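Local coordinates for putative aldo/keto reductase (Salmonella enterica subsp. enterica serovar Typhimurium, PDB 4R9O), which probably acts as an NADP-dependent oxidoreductase of the aldo/keto reductase family, built on a TIM barrel, at residues Q13-S18 with V155-V160; F20-W25 with E42-L47; H76-L81 with Y124-L129; S244-V249 with I269-A274. All blocks are in the same frame, centred on the assembly; numbering follows the deposited sequence. Where two conformers were deposited one is given.

Interaction 1: Q13-S18 with V155-V160; sequences QGPEFS and VRHFGV
His157 turns its ring onto Pro15 through two torsions. Chi1 of -54° sets CG anti to the carbonyl carbon, and chi2 of -87° stands the ring across the CA-CB bond. One face of the imidazole then lies against the proline. Pro15 CD sits over the middle of that face, 3.6 Å from the ring centroid and only 9° off the ring normal. This is a CH-pi contact. The other proline carbons follow the same face. Pro15 CB is 3.7 Å from both CD2 and NE2 of His157, and Pro15 CG is 3.8 Å from His157 CD2. With all three carbons this close, the two rings overlap broadly. The backbone before the proline adds one touch. Gln13 O lies 3.6 Å from His157 CE1, approaching obliquely. Pro15 also packs on Ile10 and Ala180. Backbone hydrogen bonds join His157 to Leu128 in the neighbouring strand. Phe17, further along, packs on Met127 and Val84. The contact lies at the surface, away from the probable NADP-binding residues. It joins the turn after strand 7-9 to barrel strand 155-161, an arrangement that fits an N-terminal beta hairpin closing the bottom of an aldo/keto reductase barrel.

Interaction 2: F20-W25 with E42-L47; sequences FVMGYW and EEHLDL
One hydrogen bond joins Tyr24 and His44, with Tyr24 OH 3.0 Å from His44 NE2. The two side chains approach each other head-on, and the hydroxyl lies at the edge of the imidazole, in its plane. Either group could be the donor. The other ring nitrogen, His44 ND1, is hydrogen-bonded to Val49 O. Both ring nitrogens therefore have partners, which should fix the rotation of this buried imidazole. The remaining contacts are nonpolar. Met22 CB lies over one face of the His44 ring, a CH-pi contact 4.2 Å from the ring centroid and offset toward the rim. Met22 CG comes closer, 3.8 Å from His44 CD2. Chi1 of -172° puts CG beside the carbonyl carbon, and the chain then bends and turns off from the ring. The sulfur keeps only an oblique relation to it, with Met22 SD 5.2 Å from the His44 ring centroid. Tyr24 lies near Tyr58, the probable proton donor, and its ring also meets His54 and Phe67. Strand 16-23 runs beside strands 51-53 and 261-264 in the barrel wall. Helix 34-46 covers Met22 through His44 and Phe40, as does Val272 of helix 269-276, and Leu37 packs on Tyr24 just past the strand.

Interaction 3: H76-L81 with Y124-L129; sequences HLREKL and YLDMLL
Arg78 reaches Tyr124 and Asp126 with the end of its side chain. From CB the chain runs to CG anti to the backbone N (chi1 177°), then bends about the CB-CG and CG-CD bonds to bring the guanidinium across. CZ lies 4.1 Å from the centroid of the Tyr124 ring, an off-centre cation-pi contact with the two planes 33° apart. This ties the loop leading into strand 82-90 to the chain entering strand 125-130; the two strands are parallel neighbours in the TIM barrel. NH1 forms a salt bridge with Asp126, 2.7 Å to OD2 on its syn lone pair. The same nitrogen donates to Leu81 O at 3.1 Å, near the guanidinium plane. NH2 lies over the tyrosine face, 3.3 Å from Tyr124 CZ. It also gives a weak bond to Tyr124 O at 2.9 Å, and a hydrogen bond to Thr122 OG1. A water joins Leu81 O, Tyr124 OH and Asp126 OD1, and Asp126 OD2 also accepts from Ile83 N.

Interaction 4: S244-V249 with I269-A274; sequences SIEQVV and IERVRA
Glu246 and Arg271 meet in a salt bridge, with Glu246 OE2 2.8 Å from Arg271 NH1. The two side chains run nearly perpendicular, and their carboxylate and guanidinium planes are turned 41° apart. The oxygen reaches the guanidinium obliquely. Glu246 CG also lies 3.8 Å from Arg271 NH2, so the aliphatic part of the glutamate adds to the packing. Second in this shell is the pair Gln247 and Ala274, which lie side by side. Ser244 OG lies near Ala274 CB, at 4.5 Å. Torsions place the charged ends. The Glu246 chain bends at chi2 (95°), and the Arg271 chain bends at chi3 (54°), which turns its tip toward the other helix. In the next shell Arg271 packs on Leu215 and Ser266, and Glu246 touches Phe221. These three are probable NADP-binding residues. Ile245 and Val249 of helix 245-254 lean on Leu220, while Ile269 of helix 269-276 rests on Phe40 and His44. The ion pair helps hold the two helices together at the surface, beside the probable cofactor site, and would partly balance the positive charge of Arg271 there.

Interactions 2 and 3 are buried, while interactions 1 and 4 lie at the surface. Interactions 1 and 2 share strand 16-23. Interactions 1 and 3 use adjacent strands, 155-161 and 125-130, and touch directly: Arg156 N probably bonds to Leu125 O. Leu45 of interaction 2 packs on Leu81 of interaction 3, and Ile269 of interaction 4 on Glu43 of interaction 2. Interaction 4 joins two helices outside the sheet, about 26 Å between centres from interaction 1. The chemistry differs with place. Interaction 1 is ring packing, interaction 2 a buried hydroxyl-imidazole bond with packing, interaction 3 a buried charge network with water, and interaction 4 a surface ion pair.

Interaction 1: Q13-S18 with V155-V160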
loop_
_atom_site.group_PDB
_atom_site.type_symbol
_atom_site.label_atom_id
_atom_site.label_comp_id
_atom_site.label_asym_id
_atom_site.label_seq_id
_atom_site.Cartn_x
_atom_site.Cartn_y
_atom_site.Cartn_z
ATOM N N GLN C 13 36.649 -1.734 -16.444
ATOM C CA GLN C 13 36.991 -2.827 -17.365
ATOM C C GLN C 13 35.924 -3.032 -18.448
ATOM O O GLN C 13 36.012 -3.970 -19.243
ATOM C CB GLN C 13 37.205 -4.148 -16.614
ATOM C CG GLN C 13 37.916 -4.035 -15.270
ATOM C CD GLN C 13 37.155 -4.751 -14.162
ATOM O OE1 GLN C 13 36.896 -5.954 -14.246
ATOM N NE2 GLN C 13 36.780 -4.009 -13.127
ATOM N N GLY C 14 34.925 -2.152 -18.482
ATOM C CA GLY C 14 33.786 -2.315 -19.368
ATOM C C GLY C 14 34.027 -1.804 -20.773
ATOM O O GLY C 14 35.039 -1.161 -21.043
ATOM N N PRO C 15 33.088 -2.085 -21.683
ATOM C CA PRO C 15 33.232 -1.617 -23.058
ATOM C C PRO C 15 32.988 -0.115 -23.171
ATOM O O PRO C 15 32.484 0.525 -22.244
ATOM C CB PRO C 15 32.152 -2.399 -23.805
ATOM C CG PRO C 15 31.085 -2.593 -22.773
ATOM C CD PRO C 15 31.824 -2.813 -21.474
ATOM N N GLU C 16 33.338 0.430 -24.325
ATOM C CA GLU C 16 33.053 1.815 -24.634
ATOM C C GLU C 16 31.817 1.872 -25.523
ATOM O O GLU C 16 31.807 1.308 -26.624
ATOM C CB GLU C 16 34.256 2.460 -25.313
ATOM C CG GLU C 16 34.118 3.938 -25.590
ATOM C CD GLU C 16 35.393 4.528 -26.167
ATOM O OE1 GLU C 16 35.464 4.711 -27.403
ATOM O OE2 GLU C 16 36.329 4.798 -25.380
ATOM N N PHE C 17 30.772 2.534 -25.027
ATOM C CA PHE C 17 29.516 2.679 -25.762
ATOM C C PHE C 17 29.279 4.117 -26.204
ATOM O O PHE C 17 29.951 5.047 -25.752
ATOM C CB PHE C 17 28.325 2.223 -24.909
ATOM C CG PHE C 17 28.183 0.729 -24.788
ATOM C CD1 PHE C 17 28.995 -0.127 -25.513
ATOM C CD2 PHE C 17 27.222 0.181 -23.946
ATOM C CE1 PHE C 17 28.865 -1.500 -25.399
ATOM C CE2 PHE C 17 27.082 -1.201 -23.830
ATOM C CZ PHE C 17 27.902 -2.038 -24.560
ATOM N N SER C 18 28.319 4.309 -27.099
ATOM C CA SER C 18 27.839 5.662 -27.346
ATOM C C SER C 18 26.864 6.000 -26.208
ATOM O O SER C 18 26.155 5.128 -25.725
ATOM C CB SER C 18 27.189 5.782 -28.731
ATOM O OG SER C 18 26.100 4.888 -28.872
ATOM N N VAL C 155 31.142 -13.894 -26.512
ATOM C CA VAL C 155 30.612 -12.730 -25.822
ATOM C C VAL C 155 31.706 -11.997 -25.039
ATOM O O VAL C 155 32.441 -12.609 -24.252
ATOM C CB VAL C 155 29.475 -13.123 -24.856
ATOM C CG1 VAL C 155 28.970 -11.897 -24.114
ATOM C CG2 VAL C 155 28.344 -13.796 -25.622
ATOM N N ARG C 156 31.796 -10.686 -25.248
ATOM C CA ARG C 156 32.864 -9.883 -24.665
ATOM C C ARG C 156 32.592 -9.376 -23.238
ATOM O O ARG C 156 33.510 -9.306 -22.423
ATOM C CB ARG C 156 33.166 -8.699 -25.575
ATOM C CG ARG C 156 33.810 -9.136 -26.892
ATOM C CD ARG C 156 34.300 -7.974 -27.747
ATOM N NE ARG C 156 34.960 -8.486 -28.950
ATOM C CZ ARG C 156 35.458 -7.737 -29.931
ATOM N NH1 ARG C 156 36.030 -8.323 -30.975
ATOM N NH2 ARG C 156 35.386 -6.411 -29.876
ATOM N N HIS C 157 31.350 -8.993 -22.953
ATOM C CA HIS C 157 30.990 -8.433 -21.645
ATOM C C HIS C 157 29.598 -8.896 -21.264
ATOM O O HIS C 157 28.843 -9.372 -22.109
ATOM C CB HIS C 157 31.043 -6.905 -21.664
ATOM C CG HIS C 157 32.352 -6.350 -22.148
ATOM N ND1 HIS C 157 33.422 -6.142 -21.311
ATOM C CD2 HIS C 157 32.758 -5.977 -23.386
ATOM C CE1 HIS C 157 34.437 -5.653 -22.008
ATOM N NE2 HIS C 157 34.059 -5.550 -23.270
ATOM N N PHE C 158 29.250 -8.723 -19.995
ATOM C CA PHE C 158 28.008 -9.263 -19.455
ATOM C C PHE C 158 27.340 -8.259 -18.525
ATOM O O PHE C 158 28.012 -7.469 -17.870
ATOM C CB PHE C 158 28.268 -10.581 -18.707
ATOM C CG PHE C 158 28.905 -11.646 -19.564
ATOM C CD1 PHE C 158 28.130 -12.507 -20.310
ATOM C CD2 PHE C 158 30.288 -11.785 -19.613
ATOM C CE1 PHE C 158 28.710 -13.487 -21.110
ATOM C CE2 PHE C 158 30.879 -12.760 -20.403
ATOM C CZ PHE C 158 30.087 -13.609 -21.163
ATOM N N GLY C 159 26.013 -8.308 -18.470
ATOM C CA GLY C 159 25.267 -7.434 -17.590
ATOM C C GLY C 159 23.908 -8.018 -17.301
ATOM O O GLY C 159 23.629 -9.164 -17.648
ATOM N N VAL C 160 23.064 -7.221 -16.663
ATOM C CA VAL C 160 21.712 -7.629 -16.325
ATOM C C VAL C 160 20.738 -6.517 -16.655
ATOM O O VAL C 160 21.144 -5.409 -17.044
ATOM C CB VAL C 160 21.569 -7.977 -14.825
ATOM C CG1 VAL C 160 22.480 -9.135 -14.458
ATOM C CG2 VAL C 160 21.872 -6.739 -13.966
#

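Interaction 2: F20-W25 with E42-L47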
loop_
_atom_site.group_PDB
_atom_site.type_symbol
_atom_site.label_atom_id
_atom_site.label_comp_id
_atom_site.label_asym_id
_atom_site.label_seq_id
_atom_site.Cartn_x
_atom_site.Cartn_y
_atom_site.Cartn_z
ATOM N N PHE C 20 24.135 7.584 -26.174
ATOM C CA PHE C 20 22.775 7.237 -26.567
ATOM C C PHE C 20 22.782 5.890 -27.293
ATOM O O PHE C 20 23.674 5.603 -28.082
ATOM C CB PHE C 20 22.162 8.327 -27.451
ATOM C CG PHE C 20 21.635 9.510 -26.684
ATOM C CD1 PHE C 20 20.310 9.558 -26.287
ATOM C CD2 PHE C 20 22.459 10.579 -26.377
ATOM C CE1 PHE C 20 19.815 10.648 -25.578
ATOM C CE2 PHE C 20 21.973 11.678 -25.679
ATOM C CZ PHE C 20 20.646 11.711 -25.280
ATOM N N VAL C 21 21.776 5.070 -27.011
ATOM C CA VAL C 21 21.692 3.714 -27.549
ATOM C C VAL C 21 20.473 3.548 -28.452
ATOM O O VAL C 21 19.359 3.916 -28.072
ATOM C CB VAL C 21 21.633 2.682 -26.397
ATOM C CG1 VAL C 21 21.388 1.266 -26.931
ATOM C CG2 VAL C 21 22.916 2.742 -25.574
ATOM N N MET C 22 20.668 3.012 -29.657
ATOM C CA MET C 22 19.518 2.734 -30.524
ATOM C C MET C 22 18.891 1.391 -30.162
ATOM O O MET C 22 19.531 0.347 -30.292
ATOM C CB MET C 22 19.920 2.745 -32.003
ATOM C CG MET C 22 18.729 2.644 -32.950
ATOM S SD MET C 22 17.643 4.088 -32.835
ATOM C CE MET C 22 16.031 3.312 -32.838
ATOM N N GLY C 23 17.640 1.420 -29.708
ATOM C CA GLY C 23 16.922 0.207 -29.327
ATOM C C GLY C 23 16.062 -0.338 -30.466
ATOM O O GLY C 23 15.372 0.414 -31.155
ATOM N N TYR C 24 16.092 -1.652 -30.660
ATOM C CA TYR C 24 15.420 -2.256 -31.800
ATOM C C TYR C 24 14.248 -3.169 -31.425
ATOM O O TYR C 24 13.838 -4.014 -32.222
ATOM C CB TYR C 24 16.444 -3.022 -32.648
ATOM C CG TYR C 24 17.246 -2.104 -33.549
ATOM C CD1 TYR C 24 16.725 -1.675 -34.770
ATOM C CD2 TYR C 24 18.509 -1.647 -33.180
ATOM C CE1 TYR C 24 17.438 -0.824 -35.598
ATOM C CE2 TYR C 24 19.236 -0.788 -34.010
ATOM C CZ TYR C 24 18.696 -0.383 -35.217
ATOM O OH TYR C 24 19.403 0.456 -36.057
ATOM N N TRP C 25 13.673 -2.973 -30.241
ATOM C CA TRP C 25 12.578 -3.837 -29.820
ATOM C C TRP C 25 11.318 -3.643 -30.663
ATOM O O TRP C 25 10.508 -4.560 -30.760
ATOM C CB TRP C 25 12.275 -3.638 -28.323
ATOM C CG TRP C 25 11.348 -2.510 -27.956
ATOM C CD1 TRP C 25 10.001 -2.597 -27.715
ATOM C CD2 TRP C 25 11.701 -1.138 -27.754
ATOM N NE1 TRP C 25 9.495 -1.360 -27.389
ATOM C CE2 TRP C 25 10.518 -0.448 -27.403
ATOM C CE3 TRP C 25 12.899 -0.424 -27.834
ATOM C CZ2 TRP C 25 10.501 0.923 -27.138
ATOM C CZ3 TRP C 25 12.882 0.938 -27.563
ATOM C CH2 TRP C 25 11.688 1.598 -27.218
ATOM N N GLU C 42 23.199 3.155 -40.937
ATOM C CA GLU C 42 24.231 4.072 -41.414
ATOM C C GLU C 42 23.967 5.504 -40.969
ATOM O O GLU C 42 24.901 6.254 -40.699
ATOM C CB GLU C 42 24.335 4.016 -42.947
ATOM C CG GLU C 42 24.952 2.737 -43.463
ATOM C CD GLU C 42 25.041 2.707 -44.971
ATOM O OE1 GLU C 42 24.349 3.516 -45.622
ATOM O OE2 GLU C 42 25.802 1.870 -45.499
ATOM N N GLU C 43 22.695 5.887 -40.894
ATOM C CA GLU C 43 22.344 7.255 -40.526
ATOM C C GLU C 43 22.557 7.533 -39.036
ATOM O O GLU C 43 22.991 8.629 -38.670
ATOM C CB GLU C 43 20.898 7.568 -40.927
ATOM C CG GLU C 43 20.791 8.141 -42.351
ATOM C CD GLU C 43 19.369 8.188 -42.889
ATOM O OE1 GLU C 43 18.490 7.512 -42.321
ATOM O OE2 GLU C 43 19.134 8.899 -43.890
ATOM N N HIS C 44 22.267 6.571 -38.160
ATOM C CA HIS C 44 22.480 6.870 -36.749
ATOM C C HIS C 44 23.959 6.663 -36.411
ATOM O O HIS C 44 24.495 7.315 -35.510
ATOM C CB HIS C 44 21.515 6.074 -35.828
ATOM C CG HIS C 44 21.779 4.599 -35.699
ATOM N ND1 HIS C 44 22.946 4.082 -35.177
ATOM C CD2 HIS C 44 20.969 3.536 -35.928
ATOM C CE1 HIS C 44 22.860 2.763 -35.134
ATOM N NE2 HIS C 44 21.668 2.406 -35.578
ATOM N N LEU C 45 24.621 5.806 -37.176
ATOM C CA LEU C 45 26.068 5.624 -37.095
ATOM C C LEU C 45 26.793 6.944 -37.356
ATOM O O LEU C 45 27.710 7.318 -36.624
ATOM C CB LEU C 45 26.508 4.563 -38.105
ATOM C CG LEU C 45 27.505 3.457 -37.747
ATOM C CD1 LEU C 45 27.393 3.039 -36.304
ATOM C CD2 LEU C 45 27.277 2.252 -38.654
ATOM N N ASP C 46 26.358 7.641 -38.407
ATOM C CA ASP C 46 26.885 8.950 -38.782
ATOM C C ASP C 46 26.729 9.987 -37.685
ATOM O O ASP C 46 27.553 10.888 -37.551
ATOM C CB ASP C 46 26.190 9.458 -40.043
ATOM C CG ASP C 46 26.811 8.917 -41.309
ATOM O OD1 ASP C 46 28.048 8.733 -41.325
ATOM O OD2 ASP C 46 26.065 8.685 -42.288
ATOM N N LEU C 47 25.656 9.871 -36.911
ATOM C CA LEU C 47 25.410 10.794 -35.812
ATOM C C LEU C 47 26.190 10.401 -34.557
ATOM O O LEU C 47 26.196 11.140 -33.573
ATOM C CB LEU C 47 23.913 10.865 -35.498
ATOM C CG LEU C 47 23.004 11.224 -36.676
ATOM C CD1 LEU C 47 21.549 11.341 -36.233
ATOM C CD2 LEU C 47 23.477 12.498 -37.368
#

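Interaction 3: H76-L81 with Y124-L129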
loop_
_atom_site.group_PDB
_atom_site.type_symbol
_atom_site.label_atom_id
_atom_site.label_comp_id
_atom_site.label_asym_id
_atom_site.label_seq_id
_atom_site.Cartn_x
_atom_site.Cartn_y
_atom_site.Cartn_z
ATOM N N HIS C 76 30.457 -4.534 -43.426
ATOM C CA HIS C 76 31.420 -3.591 -42.871
ATOM C C HIS C 76 30.858 -2.877 -41.639
ATOM O O HIS C 76 31.615 -2.340 -40.831
ATOM C CB HIS C 76 31.836 -2.567 -43.930
ATOM C CG HIS C 76 30.704 -1.719 -44.423
ATOM N ND1 HIS C 76 29.744 -2.189 -45.293
ATOM C CD2 HIS C 76 30.377 -0.431 -44.163
ATOM C CE1 HIS C 76 28.873 -1.229 -45.545
ATOM N NE2 HIS C 76 29.236 -0.151 -44.875
ATOM N N LEU C 77 29.534 -2.876 -41.500
ATOM C CA LEU C 77 28.874 -2.174 -40.404
ATOM C C LEU C 77 29.147 -2.824 -39.051
ATOM O O LEU C 77 29.213 -2.140 -38.031
ATOM C CB LEU C 77 27.361 -2.115 -40.622
ATOM C CG LEU C 77 26.814 -1.378 -41.840
ATOM C CD1 LEU C 77 25.312 -1.184 -41.679
ATOM C CD2 LEU C 77 27.526 -0.053 -42.050
ATOM N N ARG C 78 29.282 -4.148 -39.063
ATOM C CA ARG C 78 29.440 -4.951 -37.852
ATOM C C ARG C 78 30.508 -4.418 -36.900
ATOM O O ARG C 78 30.262 -4.248 -35.704
ATOM C CB ARG C 78 29.775 -6.395 -38.242
ATOM C CG ARG C 78 30.032 -7.331 -37.069
ATOM C CD ARG C 78 28.849 -7.378 -36.143
ATOM N NE ARG C 78 29.030 -6.487 -35.010
ATOM C CZ ARG C 78 29.416 -6.874 -33.801
ATOM N NH1 ARG C 78 29.557 -5.980 -32.840
ATOM N NH2 ARG C 78 29.653 -8.154 -33.554
ATOM N N GLU C 79 31.694 -4.160 -37.442
ATOM C CA GLU C 79 32.826 -3.687 -36.659
ATOM C C GLU C 79 32.578 -2.305 -36.069
ATOM O O GLU C 79 33.232 -1.907 -35.112
ATOM C CB GLU C 79 34.081 -3.643 -37.522
ATOM C CG GLU C 79 34.373 -4.920 -38.274
ATOM C CD GLU C 79 35.247 -4.668 -39.496
ATOM O OE1 GLU C 79 34.905 -3.766 -40.293
ATOM O OE2 GLU C 79 36.279 -5.358 -39.651
ATOM N N LYS C 80 31.632 -1.576 -36.649
ATOM C CA LYS C 80 31.376 -0.203 -36.240
ATOM C C LYS C 80 30.344 -0.127 -35.115
ATOM O O LYS C 80 30.109 0.939 -34.548
ATOM C CB LYS C 80 30.905 0.630 -37.436
ATOM C CG LYS C 80 31.864 0.639 -38.620
ATOM C CD LYS C 80 31.362 1.579 -39.711
ATOM C CE LYS C 80 32.305 1.629 -40.916
ATOM N NZ LYS C 80 32.327 0.351 -41.684
ATOM N N LEU C 81 29.731 -1.263 -34.800
ATOM C CA LEU C 81 28.669 -1.313 -33.803
ATOM C C LEU C 81 29.096 -2.030 -32.527
ATOM O O LEU C 81 29.955 -2.912 -32.550
ATOM C CB LEU C 81 27.436 -2.020 -34.367
ATOM C CG LEU C 81 26.794 -1.506 -35.662
ATOM C CD1 LEU C 81 26.012 -2.623 -36.356
ATOM C CD2 LEU C 81 25.889 -0.331 -35.346
ATOM N N TYR C 124 30.506 -12.623 -32.788
ATOM C CA TYR C 124 30.615 -12.226 -31.383
ATOM C C TYR C 124 29.574 -11.182 -31.001
ATOM O O TYR C 124 29.113 -10.407 -31.846
ATOM C CB TYR C 124 32.022 -11.697 -31.068
ATOM C CG TYR C 124 32.277 -10.286 -31.559
ATOM C CD1 TYR C 124 32.130 -9.192 -30.711
ATOM C CD2 TYR C 124 32.657 -10.049 -32.876
ATOM C CE1 TYR C 124 32.355 -7.901 -31.168
ATOM C CE2 TYR C 124 32.883 -8.769 -33.336
ATOM C CZ TYR C 124 32.733 -7.698 -32.480
ATOM O OH TYR C 124 32.961 -6.423 -32.948
ATOM N N LEU C 125 29.207 -11.186 -29.720
ATOM C CA LEU C 125 28.352 -10.165 -29.130
ATOM C C LEU C 125 29.209 -9.312 -28.220
ATOM O O LEU C 125 30.091 -9.834 -27.538
ATOM C CB LEU C 125 27.196 -10.777 -28.325
ATOM C CG LEU C 125 26.345 -11.888 -28.952
ATOM C CD1 LEU C 125 25.464 -12.543 -27.886
ATOM C CD2 LEU C 125 25.492 -11.378 -30.108
ATOM N N ASP C 126 28.952 -8.010 -28.203
ATOM C CA ASP C 126 29.692 -7.105 -27.333
ATOM C C ASP C 126 29.235 -7.252 -25.896
ATOM O O ASP C 126 30.047 -7.215 -24.981
ATOM C CB ASP C 126 29.540 -5.660 -27.793
ATOM C CG ASP C 126 30.167 -5.425 -29.165
ATOM O OD1 ASP C 126 31.359 -5.067 -29.220
ATOM O OD2 ASP C 126 29.465 -5.613 -30.180
ATOM N N MET C 127 27.935 -7.427 -25.701
ATOM C CA MET C 127 27.408 -7.666 -24.369
ATOM C C MET C 127 26.141 -8.525 -24.374
ATOM O O MET C 127 25.274 -8.384 -25.233
ATOM C CB MET C 127 27.143 -6.325 -23.654
ATOM C CG MET C 127 26.620 -6.477 -22.221
ATOM S SD MET C 127 26.839 -4.987 -21.207
ATOM C CE MET C 127 25.691 -3.847 -21.980
ATOM N N LEU C 128 26.054 -9.433 -23.405
ATOM C CA LEU C 128 24.863 -10.250 -23.210
ATOM C C LEU C 128 24.267 -9.971 -21.829
ATOM O O LEU C 128 24.990 -9.955 -20.826
ATOM C CB LEU C 128 25.198 -11.736 -23.362
ATOM C CG LEU C 128 24.050 -12.737 -23.175
ATOM C CD1 LEU C 128 23.005 -12.645 -24.297
ATOM C CD2 LEU C 128 24.583 -14.147 -23.066
ATOM N N LEU C 129 22.956 -9.744 -21.787
ATOM C CA LEU C 129 22.264 -9.446 -20.535
ATOM C C LEU C 129 21.287 -10.555 -20.122
ATOM O O LEU C 129 20.680 -11.200 -20.966
ATOM C CB LEU C 129 21.488 -8.130 -20.653
ATOM C CG LEU C 129 22.158 -6.857 -21.173
ATOM C CD1 LEU C 129 21.153 -5.699 -21.125
ATOM C CD2 LEU C 129 23.422 -6.525 -20.383
HETATM O O HOH W 1 32.285 -4.353 -31.436
#

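Interaction 4: S244-V249 with I269-A274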
loop_
_atom_site.group_PDB
_atom_site.type_symbol
_atom_site.label_atom_id
_atom_site.label_comp_id
_atom_site.label_asym_id
_atom_site.label_seq_id
_atom_site.Cartn_x
_atom_site.Cartn_y
_atom_site.Cartn_z
ATOM N N SER C 244 12.017 20.566 -28.861
ATOM C CA SER C 244 10.934 19.641 -28.560
ATOM C C SER C 244 10.990 19.201 -27.106
ATOM O O SER C 244 11.988 19.433 -26.423
ATOM C CB SER C 244 11.013 18.424 -29.475
ATOM O OG SER C 244 12.193 17.683 -29.211
ATOM N N ILE C 245 9.930 18.562 -26.625
ATOM C CA ILE C 245 9.919 18.133 -25.232
ATOM C C ILE C 245 10.723 16.852 -25.024
ATOM O O ILE C 245 11.179 16.593 -23.915
ATOM C CB ILE C 245 8.485 17.933 -24.702
ATOM C CG1 ILE C 245 7.779 16.801 -25.444
ATOM C CG2 ILE C 245 7.691 19.226 -24.816
ATOM C CD1 ILE C 245 6.413 16.477 -24.889
ATOM N N GLU C 246 10.903 16.055 -26.078
ATOM C CA GLU C 246 11.727 14.847 -25.976
ATOM C C GLU C 246 13.123 15.212 -25.513
ATOM O O GLU C 246 13.727 14.506 -24.713
ATOM C CB GLU C 246 11.824 14.102 -27.315
ATOM C CG GLU C 246 10.517 13.568 -27.859
ATOM C CD GLU C 246 9.876 14.518 -28.856
ATOM O OE1 GLU C 246 9.747 15.721 -28.539
ATOM O OE2 GLU C 246 9.504 14.059 -29.958
ATOM N N GLN C 247 13.638 16.319 -26.042
ATOM C CA GLN C 247 14.946 16.819 -25.637
ATOM C C GLN C 247 15.010 17.113 -24.156
ATOM O O GLN C 247 16.014 16.839 -23.506
ATOM C CB GLN C 247 15.293 18.082 -26.409
ATOM C CG GLN C 247 15.767 17.790 -27.774
ATOM C CD GLN C 247 15.799 19.013 -28.643
ATOM O OE1 GLN C 247 15.551 18.934 -29.844
ATOM N NE2 GLN C 247 16.103 20.162 -28.041
ATOM N N VAL C 248 13.942 17.704 -23.639
ATOM C CA VAL C 248 13.885 18.065 -22.228
ATOM C C VAL C 248 13.888 16.799 -21.367
ATOM O O VAL C 248 14.657 16.696 -20.422
ATOM C CB VAL C 248 12.644 18.929 -21.919
ATOM C CG1 VAL C 248 12.589 19.291 -20.430
ATOM C CG2 VAL C 248 12.658 20.191 -22.783
ATOM N N VAL C 249 13.051 15.827 -21.718
ATOM C CA VAL C 249 12.997 14.563 -20.978
ATOM C C VAL C 249 14.346 13.834 -21.003
ATOM O O VAL C 249 14.815 13.367 -19.973
ATOM C CB VAL C 249 11.911 13.628 -21.536
ATOM C CG1 VAL C 249 11.977 12.257 -20.861
ATOM C CG2 VAL C 249 10.532 14.260 -21.371
ATOM N N ILE C 269 14.731 8.690 -38.173
ATOM C CA ILE C 269 16.041 9.295 -37.952
ATOM C C ILE C 269 15.904 10.762 -37.552
ATOM O O ILE C 269 16.763 11.308 -36.864
ATOM C CB ILE C 269 16.947 9.160 -39.198
ATOM C CG1 ILE C 269 18.415 9.326 -38.796
ATOM C CG2 ILE C 269 16.527 10.131 -40.303
ATOM C CD1 ILE C 269 18.845 8.389 -37.677
ATOM N N GLU C 270 14.802 11.378 -37.965
ATOM C CA GLU C 270 14.450 12.723 -37.529
ATOM C C GLU C 270 14.381 12.805 -36.006
ATOM O O GLU C 270 14.933 13.723 -35.400
ATOM C CB GLU C 270 13.112 13.135 -38.151
ATOM C CG GLU C 270 12.071 12.016 -38.128
ATOM C CD GLU C 270 11.182 12.000 -39.358
ATOM O OE1 GLU C 270 10.069 12.565 -39.301
ATOM O OE2 GLU C 270 11.600 11.418 -40.385
ATOM N N ARG C 271 13.715 11.829 -35.393
ATOM C CA ARG C 271 13.510 11.817 -33.946
ATOM C C ARG C 271 14.763 11.407 -33.174
ATOM O O ARG C 271 14.980 11.867 -32.051
ATOM C CB ARG C 271 12.348 10.892 -33.582
ATOM C CG ARG C 271 10.972 11.505 -33.803
ATOM C CD ARG C 271 9.870 10.577 -33.302
ATOM N NE ARG C 271 10.078 10.175 -31.909
ATOM C CZ ARG C 271 9.457 10.717 -30.863
ATOM N NH1 ARG C 271 8.564 11.686 -31.037
ATOM N NH2 ARG C 271 9.721 10.280 -29.638
ATOM N N VAL C 272 15.567 10.525 -33.756
ATOM C CA VAL C 272 16.881 10.206 -33.205
ATOM C C VAL C 272 17.755 11.457 -33.118
ATOM O O VAL C 272 18.388 11.709 -32.098
ATOM C CB VAL C 272 17.624 9.154 -34.057
ATOM C CG1 VAL C 272 19.076 9.008 -33.589
ATOM C CG2 VAL C 272 16.894 7.824 -34.033
ATOM N N ARG C 273 17.792 12.229 -34.202
ATOM C CA ARG C 273 18.564 13.467 -34.250
ATOM C C ARG C 273 18.098 14.427 -33.166
ATOM O O ARG C 273 18.909 15.056 -32.483
ATOM C CB ARG C 273 18.441 14.121 -35.629
ATOM C CG ARG C 273 19.284 15.367 -35.822
ATOM C CD ARG C 273 19.189 15.881 -37.252
ATOM N NE ARG C 273 19.585 14.869 -38.229
ATOM C CZ ARG C 273 18.810 14.429 -39.218
ATOM N NH1 ARG C 273 17.587 14.914 -39.377
ATOM N NH2 ARG C 273 19.264 13.504 -40.052
ATOM N N ALA C 274 16.783 14.512 -32.994
ATOM C CA ALA C 274 16.197 15.386 -31.985
ATOM C C ALA C 274 16.466 14.876 -30.577
ATOM O O ALA C 274 16.303 15.603 -29.612
ATOM C CB ALA C 274 14.698 15.535 -32.213
#